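Local coordinates for tailspike protein (Siphovirus 9NA, PDB 3RIQ) that probably binds Salmonella lipopolysaccharide as the phage's receptor and cleaves its O-antigen as an endorhamnosidase, working as a trimeric right-handed beta-helix, at residues 170-175 with 195-200; 219-224 with 249-254; 381-386 with 403-408. All coordinates share one frame; numbering follows the deposited sequence. Where two conformers were deposited one is given.

Interaction 1 (170-175 with 195-200); sequences FTLCNH and NHHTTA
The imidazole of His197 has the methyl CG2 of Thr171 at its edge, in the ring plane, 3.6 Å from His197 ND1, while CE1 of His196 lies over one face, nearer its margin than its centre. Both segments belong to turns of a right-handed parallel beta-helix: 170-175 leaves strand 166-171. The other segment, 195-200, opens the long loop that follows strand 184-194, with a type I turn from Asn195 to Thr198. Threonine suits its place because its two branches part company. With OG1 beside the backbone N (chi1 -62°), CG2 is left anti to that N and meets the imidazole, whereas OG1 bonds to Glu194 and Arg149. Leu172 supplies the apolar contact, its CD2 3.9 Å from CG2 of Thr198. Its positive phi (56°) comes just where strand 166-171 ends, consistent with a change of chain direction. Asn195 suits its place, with a flat amide that has both a donor and an acceptor. ND2 donates to Cys173 O at 3.0 Å (157° at the hydrogen), with the acceptor close to the amide plane. Asn205 shares that carbonyl. A water bridges the two segments, accepting from Cys173 N at 2.9 Å and lying 2.7 Å from Phe170 O and 2.8 Å from Asn195 OD1.

Interaction 2 (219-224 with 249-254); sequences AVLFIR and KTYQNE
Leu221 pairs with Lys249, and Phe222 with Thr250, where strands of two successive coils of the beta-helix pair in parallel. Backbone hydrogen bonds set this register. Lys249 N donates to Val220 O at 3.0 Å, Phe222 N to Lys249 O at 3.1 Å, and Tyr251 N to Phe222 O at 2.9 Å, the alternating pattern of parallel strands, carried one residue beyond the end of strand 249-250.

Weaker polar contacts gather on the carbonyl of Lys249. Besides the amide of Phe222 it receives the CA-H of Leu221, with CA 3.4 Å from O and 152° at the hydrogen, and it lies in the plane of the Phe222 ring, at the edge, where the hydrogens carry slight positive charge.

Apolar contacts occupy the face that bears Leu221 and Lys249. These two side chains run side by side in the same direction, Leu221 CD1 being 3.7 Å from Lys249 CG. Lysine suits such a partly exposed place: its extended methylene chain covers the leucine while the amine is carried away from it. Tyr251 has CG anti to its own nitrogen (chi1 -153°); its ring has Leu221 CD1 at the edge, 4.1 Å from Tyr251 CD1, and its CB lies 3.8 Å from Ile223 CG1.

The other face holds Phe222 and Thr250, both buried. The threonine hydroxyl has its partner in the next turn, the carbonyl of Asn283, which reconciles a polar group with burial.

The chemistry implies that main-chain bonds, largely independent of side-chain identity, set the spacing of the coils, while hydrocarbon of leucine, isoleucine, lysine and tyrosine packs along one face of the join.

Interaction 3 (381-386 with 403-408); sequences RLRGIM and EVSNVS
The carbonyl oxygen of Ser405 accepts a hydrogen bond from Gly384 N at 2.9 Å, the donor tilted 26° from the carbonyl plane, and also receives a weaker CA-H contact from Arg383, with CA 3.4 Å away. One residue on, Asn406 O accepts from Ile385 N at 2.9 Å and meets Gly384 CA at 3.2 Å. Gly384 and Asn406 thus lie in register at the same corner of adjacent coils of the beta-helix, where each segment bends from one sheet to the next. Both have positive phi, which glycine takes easily and asparagine tolerates well; the side chain of Asn406, its CG anti to the backbone N (chi1 -173°), lies against Gly384, with ND2 3.7 Å from Gly384 CA.

Beyond the corner Ile385 packs on Val407, CB to CG2 at 4.0 Å, branched residues that suit a beta strand and a buried face. Arg381 and Glu403 touch without a salt bridge: Glu403 OE2 rests 3.7 Å from Arg381 CG. Arg381 NE and Arg383 NH1 instead share Asp355 OD1, and Arg381 CB lies over one face of the Arg383 guanidinium.

At the trimer interface Arg383 NE bonds His388 of a second subunit, and Met386 packs on Asn358 of a third. Within its own chain the pair is sandwiched in the stack between strands 355-362 and 421-427, with Leu382 and Ile385 also meeting strand 374-376.

In the fold
All three contacts join successive turns of the same parallel beta-helix. Interactions 1 and 2 are close neighbours, their centres 12 Å apart: Ile223 O and Arg224 NH2 probably hydrogen-bond to Asn195 N and Thr199 O respectively, so 219-224 contacts the loop of interaction 1 directly. Interaction 3 lies further along, about 39 Å and 30 Å from them between centres. It is the buried one, a regular strand pair continued round a corner and packed against two other subunits. Interaction 2 is a shorter ladder, partly buried, with no other chain touching it. Interaction 1, where a loop departs, replaces the ladder with an asparagine amide and a water.

Interaction 1 (170-175 with 195-200)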
loop_
_atom_site.group_PDB
_atom_site.type_symbol
_atom_site.label_atom_id
_atom_site.label_comp_id
_atom_site.label_asym_id
_atom_site.label_seq_id
_atom_site.Cartn_x
_atom_site.Cartn_y
_atom_site.Cartn_z
ATOM N N PHE A 170 -25.845 10.147 14.844
ATOM C CA PHE A 170 -26.352 8.884 15.394
ATOM C C PHE A 170 -26.052 8.915 16.877
ATOM O O PHE A 170 -24.864 8.923 17.285
ATOM C CB PHE A 170 -25.660 7.685 14.713
ATOM C CG PHE A 170 -25.997 7.578 13.271
ATOM C CD1 PHE A 170 -27.156 6.906 12.884
ATOM C CD2 PHE A 170 -25.184 8.163 12.291
ATOM C CE1 PHE A 170 -27.517 6.801 11.508
ATOM C CE2 PHE A 170 -25.526 8.062 10.924
ATOM C CZ PHE A 170 -26.709 7.415 10.537
ATOM N N THR A 171 -27.114 8.923 17.671
ATOM C CA THR A 171 -27.015 9.052 19.145
ATOM C C THR A 171 -27.344 7.723 19.800
ATOM O O THR A 171 -28.448 7.219 19.618
ATOM C CB THR A 171 -27.928 10.182 19.649
ATOM O OG1 THR A 171 -27.480 11.413 19.061
ATOM C CG2 THR A 171 -27.896 10.321 21.195
ATOM N N LEU A 172 -26.402 7.178 20.580
ATOM C CA LEU A 172 -26.594 5.877 21.277
ATOM C C LEU A 172 -26.953 4.742 20.301
ATOM O O LEU A 172 -27.824 3.886 20.597
ATOM C CB LEU A 172 -27.618 5.946 22.443
ATOM C CG LEU A 172 -27.196 6.814 23.644
ATOM C CD1 LEU A 172 -28.328 6.805 24.687
ATOM C CD2 LEU A 172 -25.920 6.274 24.289
ATOM N N CYS A 173 -26.296 4.740 19.138
ATOM C CA CYS A 173 -26.510 3.715 18.152
ATOM C C CYS A 173 -25.369 2.717 18.139
ATOM O O CYS A 173 -24.241 3.036 18.562
ATOM C CB CYS A 173 -26.646 4.332 16.739
ATOM S SG CYS A 173 -28.177 5.353 16.539
ATOM N N ASN A 174 -25.640 1.537 17.581
ATOM C CA ASN A 174 -24.594 0.515 17.371
ATOM C C ASN A 174 -24.831 -0.148 16.021
ATOM O O ASN A 174 -25.973 -0.203 15.525
ATOM C CB ASN A 174 -24.644 -0.569 18.448
ATOM C CG ASN A 174 -24.405 -0.025 19.831
ATOM O OD1 ASN A 174 -23.258 0.217 20.236
ATOM N ND2 ASN A 174 -25.508 0.186 20.576
ATOM N N HIS A 175 -23.749 -0.650 15.433
ATOM C CA HIS A 175 -23.810 -1.345 14.146
ATOM C C HIS A 175 -24.534 -0.522 13.096
ATOM O O HIS A 175 -25.335 -1.057 12.295
ATOM C CB HIS A 175 -24.344 -2.768 14.312
ATOM C CG HIS A 175 -23.439 -3.624 15.148
ATOM N ND1 HIS A 175 -22.268 -4.163 14.656
ATOM C CD2 HIS A 175 -23.483 -3.942 16.461
ATOM C CE1 HIS A 175 -21.650 -4.818 15.624
ATOM N NE2 HIS A 175 -22.365 -4.690 16.733
ATOM N N ASN A 195 -21.911 8.546 21.461
ATOM C CA ASN A 195 -22.288 7.518 22.451
ATOM C C ASN A 195 -21.934 7.847 23.900
ATOM O O ASN A 195 -21.922 6.972 24.746
ATOM C CB ASN A 195 -21.730 6.137 22.047
ATOM C CG ASN A 195 -22.338 5.622 20.747
ATOM O OD1 ASN A 195 -21.982 6.077 19.678
ATOM N ND2 ASN A 195 -23.281 4.724 20.845
ATOM N N HIS A 196 -21.704 9.115 24.219
ATOM C CA HIS A 196 -21.290 9.425 25.588
ATOM C C HIS A 196 -22.432 9.532 26.615
ATOM O O HIS A 196 -22.151 9.714 27.784
ATOM C CB HIS A 196 -20.513 10.736 25.621
ATOM C CG HIS A 196 -21.386 11.903 25.296
ATOM N ND1 HIS A 196 -21.975 12.055 24.058
ATOM C CD2 HIS A 196 -21.816 12.936 26.055
ATOM C CE1 HIS A 196 -22.728 13.140 24.070
ATOM N NE2 HIS A 196 -22.640 13.700 25.271
ATOM N N HIS A 197 -23.690 9.432 26.191
ATOM C CA HIS A 197 -24.801 9.586 27.139
ATOM C C HIS A 197 -24.912 8.444 28.129
ATOM O O HIS A 197 -25.606 8.574 29.118
ATOM C CB HIS A 197 -26.161 9.815 26.461
ATOM C CG HIS A 197 -26.273 11.116 25.723
ATOM N ND1 HIS A 197 -26.870 11.213 24.488
ATOM C CD2 HIS A 197 -25.939 12.376 26.073
ATOM C CE1 HIS A 197 -26.855 12.472 24.085
ATOM N NE2 HIS A 197 -26.301 13.202 25.036
ATOM N N THR A 198 -24.273 7.308 27.873
ATOM C CA THR A 198 -24.235 6.234 28.893
ATOM C C THR A 198 -22.821 5.710 29.081
ATOM O O THR A 198 -21.949 6.065 28.294
ATOM C CB THR A 198 -25.187 5.039 28.600
ATOM O OG1 THR A 198 -24.596 4.128 27.664
ATOM C CG2 THR A 198 -26.541 5.514 28.080
ATOM N N THR A 199 -22.598 4.858 30.084
ATOM C CA THR A 199 -21.276 4.249 30.269
ATOM C C THR A 199 -20.961 3.141 29.259
ATOM O O THR A 199 -19.803 2.750 29.157
ATOM C CB THR A 199 -21.135 3.676 31.690
ATOM O OG1 THR A 199 -22.247 2.796 31.914
ATOM C CG2 THR A 199 -21.100 4.817 32.754
ATOM N N ALA A 200 -21.942 2.647 28.494
ATOM C CA ALA A 200 -21.626 1.691 27.421
ATOM C C ALA A 200 -20.766 2.390 26.346
ATOM O O ALA A 200 -20.697 3.618 26.280
ATOM C CB ALA A 200 -22.914 1.178 26.763
HETATM O O HOH W 1 -24.212 6.386 17.969
#

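Interaction 2 (219-224 with 249-254)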
loop_
_atom_site.group_PDB
_atom_site.type_symbol
_atom_site.label_atom_id
_atom_site.label_comp_id
_atom_site.label_asym_id
_atom_site.label_seq_id
_atom_site.Cartn_x
_atom_site.Cartn_y
_atom_site.Cartn_z
ATOM N N ALA A 219 -14.987 15.114 8.932
ATOM C CA ALA A 219 -15.912 14.415 8.040
ATOM C C ALA A 219 -16.673 13.310 8.785
ATOM O O ALA A 219 -17.904 13.152 8.607
ATOM C CB ALA A 219 -15.211 13.857 6.819
ATOM N N VAL A 220 -15.953 12.551 9.612
ATOM C CA VAL A 220 -16.566 11.549 10.489
ATOM C C VAL A 220 -16.003 11.774 11.862
ATOM O O VAL A 220 -14.784 11.981 12.007
ATOM C CB VAL A 220 -16.280 10.086 10.027
ATOM C CG1 VAL A 220 -17.070 9.113 10.893
ATOM C CG2 VAL A 220 -16.606 9.893 8.526
ATOM N N LEU A 221 -16.886 11.721 12.881
ATOM C CA LEU A 221 -16.501 11.990 14.270
ATOM C C LEU A 221 -17.013 10.870 15.182
ATOM O O LEU A 221 -18.203 10.489 15.103
ATOM C CB LEU A 221 -17.101 13.337 14.704
ATOM C CG LEU A 221 -16.865 13.719 16.175
ATOM C CD1 LEU A 221 -15.393 14.005 16.410
ATOM C CD2 LEU A 221 -17.684 14.920 16.530
ATOM N N PHE A 222 -16.116 10.306 15.986
ATOM C CA PHE A 222 -16.446 9.234 16.963
ATOM C C PHE A 222 -16.397 9.750 18.405
ATOM O O PHE A 222 -15.430 10.419 18.789
ATOM C CB PHE A 222 -15.466 8.061 16.849
ATOM C CG PHE A 222 -15.560 7.329 15.537
ATOM C CD1 PHE A 222 -16.393 6.218 15.392
ATOM C CD2 PHE A 222 -14.886 7.806 14.408
ATOM C CE1 PHE A 222 -16.525 5.561 14.159
ATOM C CE2 PHE A 222 -15.014 7.141 13.177
ATOM C CZ PHE A 222 -15.837 6.040 13.053
ATOM N N ILE A 223 -17.458 9.455 19.172
ATOM C CA ILE A 223 -17.549 9.812 20.582
ATOM C C ILE A 223 -17.902 8.561 21.388
ATOM O O ILE A 223 -18.973 7.968 21.176
ATOM C CB ILE A 223 -18.655 10.901 20.763
ATOM C CG1 ILE A 223 -18.202 12.211 20.132
ATOM C CG2 ILE A 223 -19.048 11.086 22.253
ATOM C CD1 ILE A 223 -19.366 13.221 19.862
ATOM N N ARG A 224 -16.992 8.150 22.279
ATOM C CA ARG A 224 -17.201 6.965 23.149
ATOM C C ARG A 224 -17.579 5.716 22.341
ATOM O O ARG A 224 -18.583 5.023 22.650
ATOM C CB ARG A 224 -18.216 7.228 24.306
ATOM C CG ARG A 224 -18.008 6.271 25.470
ATOM C CD ARG A 224 -18.955 6.583 26.666
ATOM N NE ARG A 224 -18.738 5.574 27.729
ATOM C CZ ARG A 224 -17.780 5.637 28.657
ATOM N NH1 ARG A 224 -16.967 6.696 28.735
ATOM N NH2 ARG A 224 -17.665 4.660 29.572
ATOM N N LYS A 249 -11.950 12.248 12.864
ATOM C CA LYS A 249 -11.549 12.553 14.253
ATOM C C LYS A 249 -12.119 11.596 15.276
ATOM O O LYS A 249 -13.319 11.250 15.202
ATOM C CB LYS A 249 -12.041 13.975 14.619
ATOM C CG LYS A 249 -11.717 14.423 16.045
ATOM C CD LYS A 249 -12.029 15.913 16.274
ATOM C CE LYS A 249 -11.855 16.245 17.753
ATOM N NZ LYS A 249 -12.338 17.631 18.149
ATOM N N THR A 250 -11.275 11.200 16.234
ATOM C CA THR A 250 -11.744 10.579 17.471
ATOM C C THR A 250 -11.765 11.690 18.522
ATOM O O THR A 250 -10.769 12.373 18.734
ATOM C CB THR A 250 -10.851 9.413 17.901
ATOM O OG1 THR A 250 -9.482 9.846 17.991
ATOM C CG2 THR A 250 -10.931 8.284 16.893
ATOM N N TYR A 251 -12.909 11.887 19.164
ATOM C CA TYR A 251 -13.037 12.954 20.165
ATOM C C TYR A 251 -12.087 12.706 21.350
ATOM O O TYR A 251 -11.782 11.577 21.716
ATOM C CB TYR A 251 -14.518 13.060 20.636
ATOM C CG TYR A 251 -14.942 14.446 21.146
ATOM C CD1 TYR A 251 -15.515 15.375 20.293
ATOM C CD2 TYR A 251 -14.790 14.792 22.480
ATOM C CE1 TYR A 251 -15.881 16.632 20.757
ATOM C CE2 TYR A 251 -15.154 16.034 22.946
ATOM C CZ TYR A 251 -15.702 16.943 22.090
ATOM O OH TYR A 251 -16.098 18.199 22.549
ATOM N N GLN A 252 -11.655 13.810 21.960
ATOM C CA GLN A 252 -10.804 13.796 23.155
ATOM C C GLN A 252 -11.484 14.228 24.448
ATOM O O GLN A 252 -12.401 15.020 24.444
ATOM C CB GLN A 252 -9.577 14.678 22.927
ATOM C CG GLN A 252 -8.661 14.182 21.772
ATOM C CD GLN A 252 -8.720 15.047 20.550
ATOM O OE1 GLN A 252 -8.619 16.262 20.642
ATOM N NE2 GLN A 252 -8.852 14.451 19.418
ATOM N N ASN A 253 -10.994 13.724 25.560
ATOM C CA ASN A 253 -11.433 14.170 26.884
ATOM C C ASN A 253 -12.928 13.883 27.137
ATOM O O ASN A 253 -13.382 12.845 26.761
ATOM C CB ASN A 253 -11.040 15.632 27.131
ATOM C CG ASN A 253 -9.516 15.874 27.049
ATOM O OD1 ASN A 253 -8.736 14.995 26.715
ATOM N ND2 ASN A 253 -9.110 17.091 27.358
ATOM N N GLU A 254 -13.662 14.795 27.759
ATOM C CA GLU A 254 -15.045 14.543 28.222
ATOM C C GLU A 254 -16.038 15.408 27.454
ATOM O O GLU A 254 -15.696 16.491 27.022
ATOM C CB GLU A 254 -15.197 14.868 29.721
ATOM C CG GLU A 254 -14.854 13.711 30.702
ATOM C CD GLU A 254 -13.358 13.476 30.857
ATOM O OE1 GLU A 254 -12.584 14.468 30.950
ATOM O OE2 GLU A 254 -12.961 12.306 30.949
#

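Interaction 3 (381-386 with 403-408)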
loop_
_atom_site.group_PDB
_atom_site.type_symbol
_atom_site.label_atom_id
_atom_site.label_comp_id
_atom_site.label_asym_id
_atom_site.label_seq_id
_atom_site.Cartn_x
_atom_site.Cartn_y
_atom_site.Cartn_z
ATOM N N ARG A 381 8.392 2.681 17.537
ATOM C CA ARG A 381 9.312 1.895 16.699
ATOM C C ARG A 381 8.952 2.229 15.252
ATOM O O ARG A 381 7.817 1.966 14.824
ATOM C CB ARG A 381 9.122 0.388 16.959
ATOM C CG ARG A 381 9.521 -0.017 18.387
ATOM C CD ARG A 381 8.916 -1.351 18.840
ATOM N NE ARG A 381 7.460 -1.267 19.002
ATOM C CZ ARG A 381 6.799 -0.862 20.101
ATOM N NH1 ARG A 381 7.464 -0.478 21.187
ATOM N NH2 ARG A 381 5.447 -0.859 20.107
ATOM N N LEU A 382 9.900 2.803 14.511
ATOM C CA LEU A 382 9.643 3.285 13.143
ATOM C C LEU A 382 10.459 2.481 12.159
ATOM O O LEU A 382 11.687 2.310 12.377
ATOM C CB LEU A 382 10.042 4.756 12.996
ATOM C CG LEU A 382 9.223 5.800 13.769
ATOM C CD1 LEU A 382 9.487 5.719 15.257
ATOM C CD2 LEU A 382 9.550 7.192 13.263
ATOM N N ARG A 383 9.812 1.996 11.092
ATOM C CA ARG A 383 10.525 1.184 10.072
ATOM C C ARG A 383 10.043 1.618 8.702
ATOM O O ARG A 383 8.846 1.521 8.425
ATOM C CB ARG A 383 10.332 -0.333 10.227
ATOM C CG ARG A 383 10.626 -0.944 11.590
ATOM C CD ARG A 383 9.374 -1.171 12.334
ATOM N NE ARG A 383 9.488 -1.911 13.596
ATOM C CZ ARG A 383 8.436 -2.115 14.399
ATOM N NH1 ARG A 383 7.227 -1.648 14.053
ATOM N NH2 ARG A 383 8.585 -2.757 15.547
ATOM N N GLY A 384 10.956 2.055 7.844
ATOM C CA GLY A 384 10.584 2.423 6.498
ATOM C C GLY A 384 10.041 3.832 6.480
ATOM O O GLY A 384 8.829 4.036 6.477
ATOM N N ILE A 385 10.944 4.799 6.525
ATOM C CA ILE A 385 10.586 6.202 6.656
ATOM C C ILE A 385 11.236 6.956 5.498
ATOM O O ILE A 385 12.442 6.823 5.266
ATOM C CB ILE A 385 11.124 6.749 8.017
ATOM C CG1 ILE A 385 10.625 5.874 9.199
ATOM C CG2 ILE A 385 10.796 8.265 8.160
ATOM C CD1 ILE A 385 9.088 5.812 9.409
ATOM N N MET A 386 10.450 7.751 4.772
ATOM C CA MET A 386 11.009 8.610 3.723
ATOM C C MET A 386 10.573 10.036 4.005
ATOM O O MET A 386 9.378 10.307 4.187
ATOM C CB MET A 386 10.541 8.151 2.333
ATOM C CG MET A 386 11.099 6.789 1.903
ATOM S SD MET A 386 10.890 6.478 0.154
ATOM C CE MET A 386 9.127 6.315 0.004
ATOM N N GLU A 403 13.188 4.182 18.272
ATOM C CA GLU A 403 14.152 3.558 17.376
ATOM C C GLU A 403 13.653 3.618 15.940
ATOM O O GLU A 403 12.446 3.603 15.689
ATOM C CB GLU A 403 14.458 2.141 17.806
ATOM C CG GLU A 403 13.304 1.195 17.714
ATOM C CD GLU A 403 13.715 -0.188 18.181
ATOM O OE1 GLU A 403 14.715 -0.730 17.658
ATOM O OE2 GLU A 403 13.058 -0.741 19.072
ATOM N N VAL A 404 14.595 3.700 15.010
ATOM C CA VAL A 404 14.303 3.881 13.597
ATOM C C VAL A 404 15.077 2.850 12.759
ATOM O O VAL A 404 16.183 2.466 13.124
ATOM C CB VAL A 404 14.724 5.316 13.173
ATOM C CG1 VAL A 404 14.268 5.620 11.781
ATOM C CG2 VAL A 404 14.144 6.363 14.117
ATOM N N SER A 405 14.493 2.432 11.642
ATOM C CA SER A 405 15.186 1.585 10.662
ATOM C C SER A 405 14.699 1.946 9.262
ATOM O O SER A 405 13.546 2.356 9.082
ATOM C CB SER A 405 14.946 0.110 10.956
ATOM O OG SER A 405 13.584 -0.188 10.773
ATOM N N ASN A 406 15.597 1.837 8.278
ATOM C CA ASN A 406 15.275 2.090 6.862
ATOM C C ASN A 406 14.720 3.494 6.658
ATOM O O ASN A 406 13.565 3.668 6.286
ATOM C CB ASN A 406 14.346 1.014 6.284
ATOM C CG ASN A 406 14.146 1.173 4.781
ATOM O OD1 ASN A 406 14.981 1.737 4.111
ATOM N ND2 ASN A 406 12.998 0.742 4.267
ATOM N N VAL A 407 15.542 4.485 6.971
ATOM C CA VAL A 407 15.184 5.891 6.844
ATOM C C VAL A 407 15.950 6.517 5.689
ATOM O O VAL A 407 17.160 6.292 5.530
ATOM C CB VAL A 407 15.496 6.701 8.152
ATOM C CG1 VAL A 407 15.034 8.121 8.015
ATOM C CG2 VAL A 407 14.841 6.073 9.314
ATOM N N SER A 408 15.236 7.310 4.896
ATOM C CA SER A 408 15.800 8.031 3.773
ATOM C C SER A 408 15.333 9.484 3.810
ATOM O O SER A 408 14.127 9.736 4.012
ATOM C CB SER A 408 15.341 7.326 2.468
ATOM O OG SER A 408 15.688 8.087 1.343
#